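Local coordinates for protein transcriptional regulator, MarR family (Neisseria meningitidis serogroup B, PDB 3G3Z) that probably binds DNA as a winged helix-turn-helix dimer of the MarR family and thereby regulates transcription, at residues E108-D111 and K112-T116; L89-E93 and T94-Y98; A131-E134 and V135-K138. One frame throughout, in Å; residues are numbered along the deposited sequence.

Contact 1: residues E108-D111 and K112-T116; sequences EFSD and KVFAT
S110 O accepts a hydrogen bond from F114 N, one turn on, and also has the edge of the F114 ring beside it. The bond is 3.1 Å from F114 N to S110 O and fairly straight (160°), while ring atom CD2 of F114 comes to 3.2 Å from S110 O, which lies in the plane of the ring. With CG beside the backbone N (chi1 -69°), the ring is turned back along the helix toward this oxygen. Beside that pair, V113 sets CG2 almost over the centre of one face of the F109 ring, a CH-pi contact 3.9 Å from the centroid and 11° off its normal. On another flank E108 and K112 run side by side; the extended glutamate carries OE2 to K112 NZ in a salt bridge of 2.5 Å, and K112 N also donates to E108 O at 3.1 Å. The buried side faces other elements: F109 stacks on W23, S110 OG is hydrogen-bonded to L6 N of the second subunit, and V113 packs on L132 of that subunit. Helical i/i+4 pairing, ionic on one flank and aromatic on another, thus lies in helix 93-117, at the dimer interface of a MarR-family fold.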
ATOM      1  N   GLU A 108       5.692 -13.883  15.423  1.00 20.82           N
ATOM      2  CA  GLU A 108       4.771 -14.992  15.223  1.00 21.76           C
ATOM      3  C   GLU A 108       4.095 -14.949  13.848  1.00 21.46           C
ATOM      4  O   GLU A 108       4.059 -15.960  13.144  1.00 20.93           O
ATOM      5  CB  GLU A 108       3.733 -15.018  16.331  1.00 20.21           C
ATOM      6  CG  GLU A 108       2.913 -16.275  16.340  1.00 30.85           C
ATOM      7  CD  GLU A 108       1.671 -16.143  17.184  1.00 38.14           C
ATOM      8  OE1 GLU A 108       1.740 -15.499  18.258  1.00 43.69           O
ATOM      9  OE2 GLU A 108       0.625 -16.684  16.768  1.00 41.10           O
ATOM     10  N   PHE A 109       3.554 -13.786  13.476  1.00 20.03           N
ATOM     11  CA  PHE A 109       2.967 -13.581  12.135  1.00 16.42           C
ATOM     12  C   PHE A 109       3.975 -13.884  11.034  1.00 15.23           C
ATOM     13  O   PHE A 109       3.654 -14.548  10.050  1.00 16.53           O
ATOM     14  CB  PHE A 109       2.456 -12.141  11.985  1.00 15.96           C
ATOM     15  CG  PHE A 109       1.535 -11.930  10.801  1.00 15.99           C
ATOM     16  CD1 PHE A 109       0.345 -12.642  10.688  1.00 16.48           C
ATOM     17  CD2 PHE A 109       1.838 -10.996   9.832  1.00 18.15           C
ATOM     18  CE1 PHE A 109      -0.512 -12.450   9.622  1.00 17.84           C
ATOM     19  CE2 PHE A 109       0.977 -10.772   8.747  1.00 20.27           C
ATOM     20  CZ  PHE A 109      -0.200 -11.507   8.640  1.00 22.10           C
ATOM     21  N   SER A 110       5.200 -13.399  11.218  1.00 18.18           N
ATOM     22  CA  SER A 110       6.265 -13.527  10.232  1.00 19.79           C
ATOM     23  C   SER A 110       6.629 -14.999  10.017  1.00 21.21           C
ATOM     24  O   SER A 110       6.802 -15.447   8.877  1.00 21.27           O
ATOM     25  CB  SER A 110       7.487 -12.716  10.685  1.00 19.07           C
ATOM     26  OG  SER A 110       8.491 -12.651   9.690  1.00 17.49           O
ATOM     27  N   ASP A 111       6.715 -15.751  11.112  1.00 20.82           N
ATOM     28  CA  ASP A 111       7.002 -17.181  11.028  1.00 24.03           C
ATOM     29  C   ASP A 111       5.876 -17.991  10.395  1.00 25.70           C
ATOM     30  O   ASP A 111       6.143 -18.955   9.696  1.00 26.69           O
ATOM     31  CB  ASP A 111       7.341 -17.744  12.397  1.00 25.48           C
ATOM     32  CG  ASP A 111       8.570 -17.102  12.995  1.00 28.63           C
ATOM     33  OD1 ASP A 111       9.354 -16.489  12.237  1.00 31.79           O
ATOM     34  OD2 ASP A 111       8.750 -17.206  14.225  1.00 32.38           O
ATOM     35  N   LYS A 112       4.630 -17.594  10.630  1.00 25.69           N
ATOM     36  CA  LYS A 112       3.488 -18.314  10.078  1.00 27.52           C
ATOM     37  C   LYS A 112       3.310 -18.063   8.585  1.00 26.86           C
ATOM     38  O   LYS A 112       2.928 -18.964   7.837  1.00 30.44           O
ATOM     39  CB  LYS A 112       2.203 -17.954  10.818  1.00 27.27           C
ATOM     40  CG  LYS A 112       2.067 -18.626  12.175  1.00 32.53           C
ATOM     41  CD  LYS A 112       0.611 -18.975  12.447  1.00 36.95           C
ATOM     42  CE  LYS A 112       0.383 -19.388  13.888  1.00 34.25           C
ATOM     43  NZ  LYS A 112       0.254 -18.202  14.763  1.00 34.87           N
ATOM     44  N   VAL A 113       3.601 -16.840   8.154  1.00 25.07           N
ATOM     45  CA  VAL A 113       3.384 -16.451   6.766  1.00 23.70           C
ATOM     46  C   VAL A 113       4.483 -17.032   5.882  1.00 22.49           C
ATOM     47  O   VAL A 113       4.209 -17.668   4.858  1.00 19.93           O
ATOM     48  CB  VAL A 113       3.256 -14.909   6.622  1.00 23.28           C
ATOM     49  CG1 VAL A 113       3.348 -14.475   5.175  1.00 22.61           C
ATOM     50  CG2 VAL A 113       1.939 -14.433   7.236  1.00 21.38           C
ATOM     51  N   PHE A 114       5.720 -16.852   6.320  1.00 21.86           N
ATOM     52  CA  PHE A 114       6.858 -17.187   5.496  1.00 22.13           C
ATOM     53  C   PHE A 114       7.219 -18.661   5.589  1.00 20.90           C
ATOM     54  O   PHE A 114       7.952 -19.160   4.753  1.00 22.17           O
ATOM     55  CB  PHE A 114       8.031 -16.244   5.787  1.00 21.61           C
ATOM     56  CG  PHE A 114       7.777 -14.830   5.324  1.00 21.47           C
ATOM     57  CD1 PHE A 114       7.885 -14.499   3.976  1.00 20.58           C
ATOM     58  CD2 PHE A 114       7.387 -13.843   6.229  1.00 21.08           C
ATOM     59  CE1 PHE A 114       7.627 -13.187   3.534  1.00 24.59           C
ATOM     60  CE2 PHE A 114       7.127 -12.538   5.810  1.00 21.21           C
ATOM     61  CZ  PHE A 114       7.248 -12.208   4.455  1.00 22.75           C
ATOM     62  N   ALA A 115       6.670 -19.346   6.590  1.00 21.49           N
ATOM     63  CA  ALA A 115       6.750 -20.799   6.663  1.00 23.18           C
ATOM     64  C   ALA A 115       6.041 -21.411   5.457  1.00 23.38           C
ATOM     65  O   ALA A 115       6.513 -22.388   4.896  1.00 24.12           O
ATOM     66  CB  ALA A 115       6.138 -21.312   7.953  1.00 23.13           C
ATOM     67  N   THR A 116       4.916 -20.821   5.056  1.00 23.23           N
ATOM     68  CA  THR A 116       4.208 -21.278   3.866  1.00 24.81           C
ATOM     69  C   THR A 116       4.895 -20.758   2.608  1.00 24.71           C
ATOM     70  O   THR A 116       5.052 -21.491   1.631  1.00 26.05           O
ATOM     71  CB  THR A 116       2.720 -20.849   3.874  1.00 24.01           C
ATOM     72  OG1 THR A 116       2.027 -21.543   4.916  1.00 28.99           O
ATOM     73  CG2 THR A 116       2.046 -21.171   2.549  1.00 27.38           C
TER

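Contact 2: residues L89-E93 and T94-Y98; sequences LSLTE and TGKAY
T92 turns its hydroxyl in over the start of helix 93-117, toward the backbone of G95, while on another side of the same helical turn E93 and K96 reach across each other. In T92, OG1 stands between the backbone N and the carbonyl carbon (chi1 61°), which brings it to 3.0 Å from G95 N; that N-H donates to it at 149°, a side-chain cap on an amide of the first turn, which has no helical carbonyl before it to bond. T94 meets T92 at an angle, its OG1 3.0 Å from T92 OG1. The T92 hydroxyl has a further partner in G73 O, so it joins the helix start to the chain leading into strand 75-77.

The backbone of T92 is used as well: K96 N donates to T92 O at 3.0 Å, the donor tilted 23° from the carbonyl plane. From there the K96 side chain runs out extended, passing over T92 O with CG and lying with CG 3.9 Å from L91 CB. Farther along, K96 CE comes to 3.4 Å from L91 O. The bent side chain of E93 crosses this lysine chain and sets OE2 3.5 Å from K96 NZ, a loose salt bridge at the surface.

L91 is the buried member. Its CB points at the helix, CG rests 3.9 Å from G95 C, and the side chain also packs on L40 and A41 of helix 31-43 and on I75 of strand 75-77. At G95, with no side chain, the helix backbone itself meets the leucine. The geometry is that of a threonine N-cap, here where strand 89-91 of the wing passes into the long helix of a winged helix-turn-helix fold.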
ATOM      1  N   LEU A  89      16.040   8.850  18.737  1.00 30.85           N
ATOM      2  CA  LEU A  89      14.831   8.461  19.434  1.00 30.56           C
ATOM      3  C   LEU A  89      15.033   7.079  20.062  1.00 29.69           C
ATOM      4  O   LEU A  89      15.611   6.181  19.450  1.00 27.80           O
ATOM      5  CB  LEU A  89      13.675   8.442  18.439  1.00 29.85           C
ATOM      6  CG  LEU A  89      12.240   8.791  18.796  1.00 34.38           C
ATOM      7  CD1 LEU A  89      12.126  10.054  19.634  1.00 31.27           C
ATOM      8  CD2 LEU A  89      11.474   8.949  17.488  1.00 34.81           C
ATOM      9  N   SER A  90      14.543   6.923  21.284  1.00 29.01           N
ATOM     10  CA  SER A  90      14.730   5.712  22.061  1.00 28.87           C
ATOM     11  C   SER A  90      13.409   5.295  22.717  1.00 27.87           C
ATOM     12  O   SER A  90      12.594   6.141  23.079  1.00 28.64           O
ATOM     13  CB  SER A  90      15.807   5.979  23.119  1.00 30.75           C
ATOM     14  OG  SER A  90      15.891   4.941  24.070  1.00 35.29           O
ATOM     15  N   LEU A  91      13.186   3.992  22.845  1.00 26.83           N
ATOM     16  CA  LEU A  91      12.123   3.478  23.712  1.00 25.88           C
ATOM     17  C   LEU A  91      12.526   3.653  25.173  1.00 27.69           C
ATOM     18  O   LEU A  91      13.658   3.338  25.558  1.00 25.75           O
ATOM     19  CB  LEU A  91      11.880   1.996  23.444  1.00 26.33           C
ATOM     20  CG  LEU A  91      10.665   1.426  22.695  1.00 26.26           C
ATOM     21  CD1 LEU A  91       9.944   2.386  21.744  1.00 26.43           C
ATOM     22  CD2 LEU A  91      11.097   0.165  21.969  1.00 17.81           C
ATOM     23  N   THR A  92      11.601   4.156  25.982  1.00 26.54           N
ATOM     24  CA  THR A  92      11.799   4.201  27.421  1.00 26.61           C
ATOM     25  C   THR A  92      11.661   2.791  27.991  1.00 26.73           C
ATOM     26  O   THR A  92      11.331   1.849  27.266  1.00 27.25           O
ATOM     27  CB  THR A  92      10.757   5.094  28.088  1.00 25.34           C
ATOM     28  OG1 THR A  92       9.456   4.560  27.831  1.00 24.77           O
ATOM     29  CG2 THR A  92      10.852   6.524  27.552  1.00 25.72           C
ATOM     30  N   GLU A  93      11.897   2.644  29.289  1.00 25.62           N
ATOM     31  CA  GLU A  93      11.652   1.361  29.937  1.00 25.89           C
ATOM     32  C   GLU A  93      10.190   0.928  29.804  1.00 25.69           C
ATOM     33  O   GLU A  93       9.908  -0.216  29.436  1.00 24.45           O
ATOM     34  CB  GLU A  93      12.107   1.372  31.404  1.00 25.58           C
ATOM     35  CG  GLU A  93      13.610   1.123  31.591  1.00 28.08           C
ATOM     36  CD  GLU A  93      14.163   0.008  30.685  1.00 32.53           C
ATOM     37  OE1 GLU A  93      13.624  -1.126  30.698  1.00 30.80           O
ATOM     38  OE2 GLU A  93      15.146   0.275  29.957  1.00 34.34           O
ATOM     39  N   THR A  94       9.266   1.848  30.077  1.00 24.92           N
ATOM     40  CA  THR A  94       7.839   1.557  29.904  1.00 25.56           C
ATOM     41  C   THR A  94       7.500   1.252  28.443  1.00 23.95           C
ATOM     42  O   THR A  94       6.629   0.429  28.172  1.00 26.81           O
ATOM     43  CB  THR A  94       6.942   2.695  30.436  1.00 24.87           C
ATOM     44  OG1 THR A  94       7.146   3.876  29.654  1.00 23.66           O
ATOM     45  CG2 THR A  94       7.261   2.991  31.910  1.00 23.91           C
ATOM     46  N   GLY A  95       8.204   1.902  27.513  1.00 24.35           N
ATOM     47  CA  GLY A  95       8.057   1.638  26.076  1.00 21.78           C
ATOM     48  C   GLY A  95       8.470   0.238  25.643  1.00 22.03           C
ATOM     49  O   GLY A  95       7.839  -0.361  24.767  1.00 20.46           O
ATOM     50  N   LYS A  96       9.525  -0.286  26.260  1.00 22.68           N
ATOM     51  CA  LYS A  96      10.041  -1.612  25.924  1.00 21.39           C
ATOM     52  C   LYS A  96       9.083  -2.714  26.361  1.00 21.84           C
ATOM     53  O   LYS A  96       8.790  -3.617  25.585  1.00 23.95           O
ATOM     54  CB  LYS A  96      11.431  -1.818  26.531  1.00 21.65           C
ATOM     55  CG  LYS A  96      12.462  -0.875  25.956  1.00 21.09           C
ATOM     56  CD  LYS A  96      13.759  -0.907  26.723  1.00 22.53           C
ATOM     57  CE  LYS A  96      14.696   0.120  26.138  1.00 21.21           C
ATOM     58  NZ  LYS A  96      16.087  -0.086  26.600  1.00 26.14           N
ATOM     59  N   ALA A  97       8.597  -2.630  27.602  1.00 20.44           N
ATOM     60  CA  ALA A  97       7.530  -3.507  28.073  1.00 19.22           C
ATOM     61  C   ALA A  97       6.283  -3.372  27.171  1.00 20.07           C
ATOM     62  O   ALA A  97       5.700  -4.372  26.751  1.00 18.74           O
ATOM     63  CB  ALA A  97       7.193  -3.191  29.533  1.00 19.44           C
ATOM     64  N   TYR A  98       5.900  -2.134  26.864  1.00 20.23           N
ATOM     65  CA  TYR A  98       4.789  -1.855  25.935  1.00 20.83           C
ATOM     66  C   TYR A  98       4.995  -2.527  24.570  1.00 22.09           C
ATOM     67  O   TYR A  98       4.078  -3.160  24.036  1.00 23.24           O
ATOM     68  CB  TYR A  98       4.618  -0.340  25.796  1.00 19.23           C
ATOM     69  CG  TYR A  98       3.439   0.158  24.981  1.00 21.57           C
ATOM     70  CD1 TYR A  98       3.556   0.345  23.608  1.00 21.51           C
ATOM     71  CD2 TYR A  98       2.229   0.502  25.594  1.00 19.85           C
ATOM     72  CE1 TYR A  98       2.500   0.848  22.853  1.00 24.96           C
ATOM     73  CE2 TYR A  98       1.159   0.995  24.844  1.00 21.57           C
ATOM     74  CZ  TYR A  98       1.309   1.164  23.466  1.00 23.55           C
ATOM     75  OH  TYR A  98       0.276   1.636  22.684  1.00 23.52           O
TER

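Contact 3: residues A131-E134 and V135-K138; sequences ALAE and VMEK
Helix 119-142, the last of the chain and part of the dimer interface, is held here, over two successive turns, by regular i/i+4 bonds and by side chains that fold back along its surface. V135 N, M136 N, E137 N and K138 N donate to the carbonyls of A131, L132, A133 and E134. The bond from M136 N to L132 O, at 2.9 Å, is nearly straight (167°).

The side chain of M136, which was modelled as selenomethionine, also passes close to L132 O. Its chi1 of -66° sets CG opposite the carbonyl carbon and leads the chain back along the preceding turn, with CG 3.1 Å and SE 3.6 Å from L132 O. The modelled position of the terminal methyl next to A133 is doubtful. V135 behaves similarly with one of its branches: CG2, beside the backbone N, sits 3.2 Å from A131 O, whereas CG1 is anti to that N.

On the exposed flank E134 and K138 carry opposite charges, yet OE2 of E134 and NZ of K138 stay 5.6 Å apart, so any attraction between them is probably modest; K138 NZ makes a long, weak ion pair with E142 instead. E137 bends away from the earlier turn, and its OE1 forms a long, weak ion pair with K22 of the second subunit.

The apolar side is covered by that subunit: L132 packs on its F114, V135 on its K112, and M136 on its I16. Such a helix, with L132 and M136 buried against the partner and E134 and K138 exposed, fits the dimerisation region of MarR-family regulators, in which helices near both chain ends pack together.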
ATOM      1  N   ALA A 131      13.165  -4.544  -8.308  1.00 21.03           N
ATOM      2  CA  ALA A 131      13.404  -4.200  -9.705  1.00 20.08           C
ATOM      3  C   ALA A 131      12.273  -3.362 -10.266  1.00 21.90           C
ATOM      4  O   ALA A 131      12.514  -2.372 -10.958  1.00 21.03           O
ATOM      5  CB  ALA A 131      13.597  -5.459 -10.541  1.00 21.37           C
ATOM      6  N   LEU A 132      11.041  -3.764  -9.972  1.00 21.02           N
ATOM      7  CA  LEU A 132       9.875  -3.027 -10.446  1.00 20.37           C
ATOM      8  C   LEU A 132       9.870  -1.607  -9.892  1.00 19.25           C
ATOM      9  O   LEU A 132       9.726  -0.665 -10.649  1.00 19.48           O
ATOM     10  CB  LEU A 132       8.582  -3.759 -10.096  1.00 19.72           C
ATOM     11  CG  LEU A 132       8.300  -4.978 -10.978  1.00 20.94           C
ATOM     12  CD1 LEU A 132       7.343  -5.942 -10.282  1.00 22.93           C
ATOM     13  CD2 LEU A 132       7.774  -4.573 -12.349  1.00 18.84           C
ATOM     14  N   ALA A 133      10.072  -1.469  -8.583  1.00 18.45           N
ATOM     15  CA  ALA A 133      10.147  -0.168  -7.924  1.00 21.02           C
ATOM     16  C   ALA A 133      11.230   0.735  -8.529  1.00 21.94           C
ATOM     17  O   ALA A 133      10.990   1.913  -8.775  1.00 22.25           O
ATOM     18  CB  ALA A 133      10.352  -0.332  -6.404  1.00 19.40           C
ATOM     19  N   GLU A 134      12.407   0.156  -8.764  1.00 22.12           N
ATOM     20  CA  GLU A 134      13.517   0.797  -9.472  1.00 23.89           C
ATOM     21  C   GLU A 134      13.146   1.375 -10.850  1.00 22.06           C
ATOM     22  O   GLU A 134      13.383   2.552 -11.120  1.00 22.48           O
ATOM     23  CB  GLU A 134      14.673  -0.206  -9.590  1.00 25.52           C
ATOM     24  CG  GLU A 134      15.598  -0.027 -10.793  1.00 36.32           C
ATOM     25  CD  GLU A 134      16.617   1.087 -10.608  1.00 47.71           C
ATOM     26  OE1 GLU A 134      16.900   1.455  -9.442  1.00 52.04           O
ATOM     27  OE2 GLU A 134      17.145   1.589 -11.631  1.00 51.75           O
ATOM     28  N   VAL A 135      12.576   0.538 -11.716  1.00 22.51           N
ATOM     29  CA  VAL A 135      12.189   0.941 -13.079  1.00 22.50           C
ATOM     30  C   VAL A 135      11.087   1.992 -13.039  1.00 20.10           C
ATOM     31  O   VAL A 135      11.133   2.988 -13.772  1.00 18.50           O
ATOM     32  CB  VAL A 135      11.687  -0.261 -13.926  1.00 24.03           C
ATOM     33  CG1 VAL A 135      11.344   0.187 -15.327  1.00 27.57           C
ATOM     34  CG2 VAL A 135      12.736  -1.357 -13.986  1.00 30.09           C
HETATM   35  N   MSE A 136      10.105   1.761 -12.173  1.00 17.48           N
HETATM   36  CA  MSE A 136       9.001   2.693 -12.007  1.00 20.19           C
HETATM   37  C   MSE A 136       9.494   4.062 -11.575  1.00 18.71           C
HETATM   38  O   MSE A 136       9.075   5.056 -12.154  1.00 17.75           O
HETATM   39  CB  MSE A 136       7.986   2.174 -10.995  1.00 19.07           C
HETATM   40  CG  MSE A 136       7.255   0.945 -11.436  1.00 26.52           C
HETATM   41 SE   MSE A 136       6.240   0.149  -9.969  1.00 30.38          SE
HETATM   42  CE  MSE A 136       7.396   0.566  -8.478  1.00 34.15           C
ATOM     43  N   GLU A 137      10.372   4.116 -10.565  1.00 18.85           N
ATOM     44  CA  GLU A 137      10.930   5.395 -10.094  1.00 21.26           C
ATOM     45  C   GLU A 137      11.645   6.120 -11.226  1.00 21.55           C
ATOM     46  O   GLU A 137      11.439   7.310 -11.441  1.00 21.52           O
ATOM     47  CB  GLU A 137      11.913   5.203  -8.928  1.00 22.67           C
ATOM     48  CG  GLU A 137      11.277   4.923  -7.569  1.00 27.07           C
ATOM     49  CD  GLU A 137      10.699   6.168  -6.886  1.00 36.72           C
ATOM     50  OE1 GLU A 137      10.459   6.105  -5.658  1.00 37.85           O
ATOM     51  OE2 GLU A 137      10.484   7.207  -7.554  1.00 40.29           O
ATOM     52  N   LYS A 138      12.475   5.376 -11.948  1.00 21.66           N
ATOM     53  CA  LYS A 138      13.299   5.912 -13.026  1.00 22.98           C
ATOM     54  C   LYS A 138      12.450   6.448 -14.186  1.00 22.98           C
ATOM     55  O   LYS A 138      12.760   7.502 -14.752  1.00 22.21           O
ATOM     56  CB  LYS A 138      14.277   4.828 -13.495  1.00 23.77           C
ATOM     57  CG  LYS A 138      15.087   5.125 -14.747  1.00 26.88           C
ATOM     58  CD  LYS A 138      15.770   3.836 -15.209  1.00 29.97           C
ATOM     59  CE  LYS A 138      16.481   4.003 -16.534  1.00 33.23           C
ATOM     60  NZ  LYS A 138      17.824   4.609 -16.337  1.00 38.17           N
TER

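How the contacts relate
Along the chain the three contacts come in series, none nested in or crossing another, and each closes only a short turn. Contact 2 comes first, where strand 89-91 of the wing enters helix 93-117; contact 1 lies near the far end of that same helix, its centre about 26 Å away. Contact 3 follows in helix 119-142, its centre about 28 Å from that of contact 1 and about 37 Å from that of contact 2, which lies on the opposite side of the chain's centre. Within one chain none touches another. Across the dimer, however, contacts 1 and 3 meet: T116 packs on V135 of the second subunit. Helix 93-117 thus connects the wing with the dimer interface.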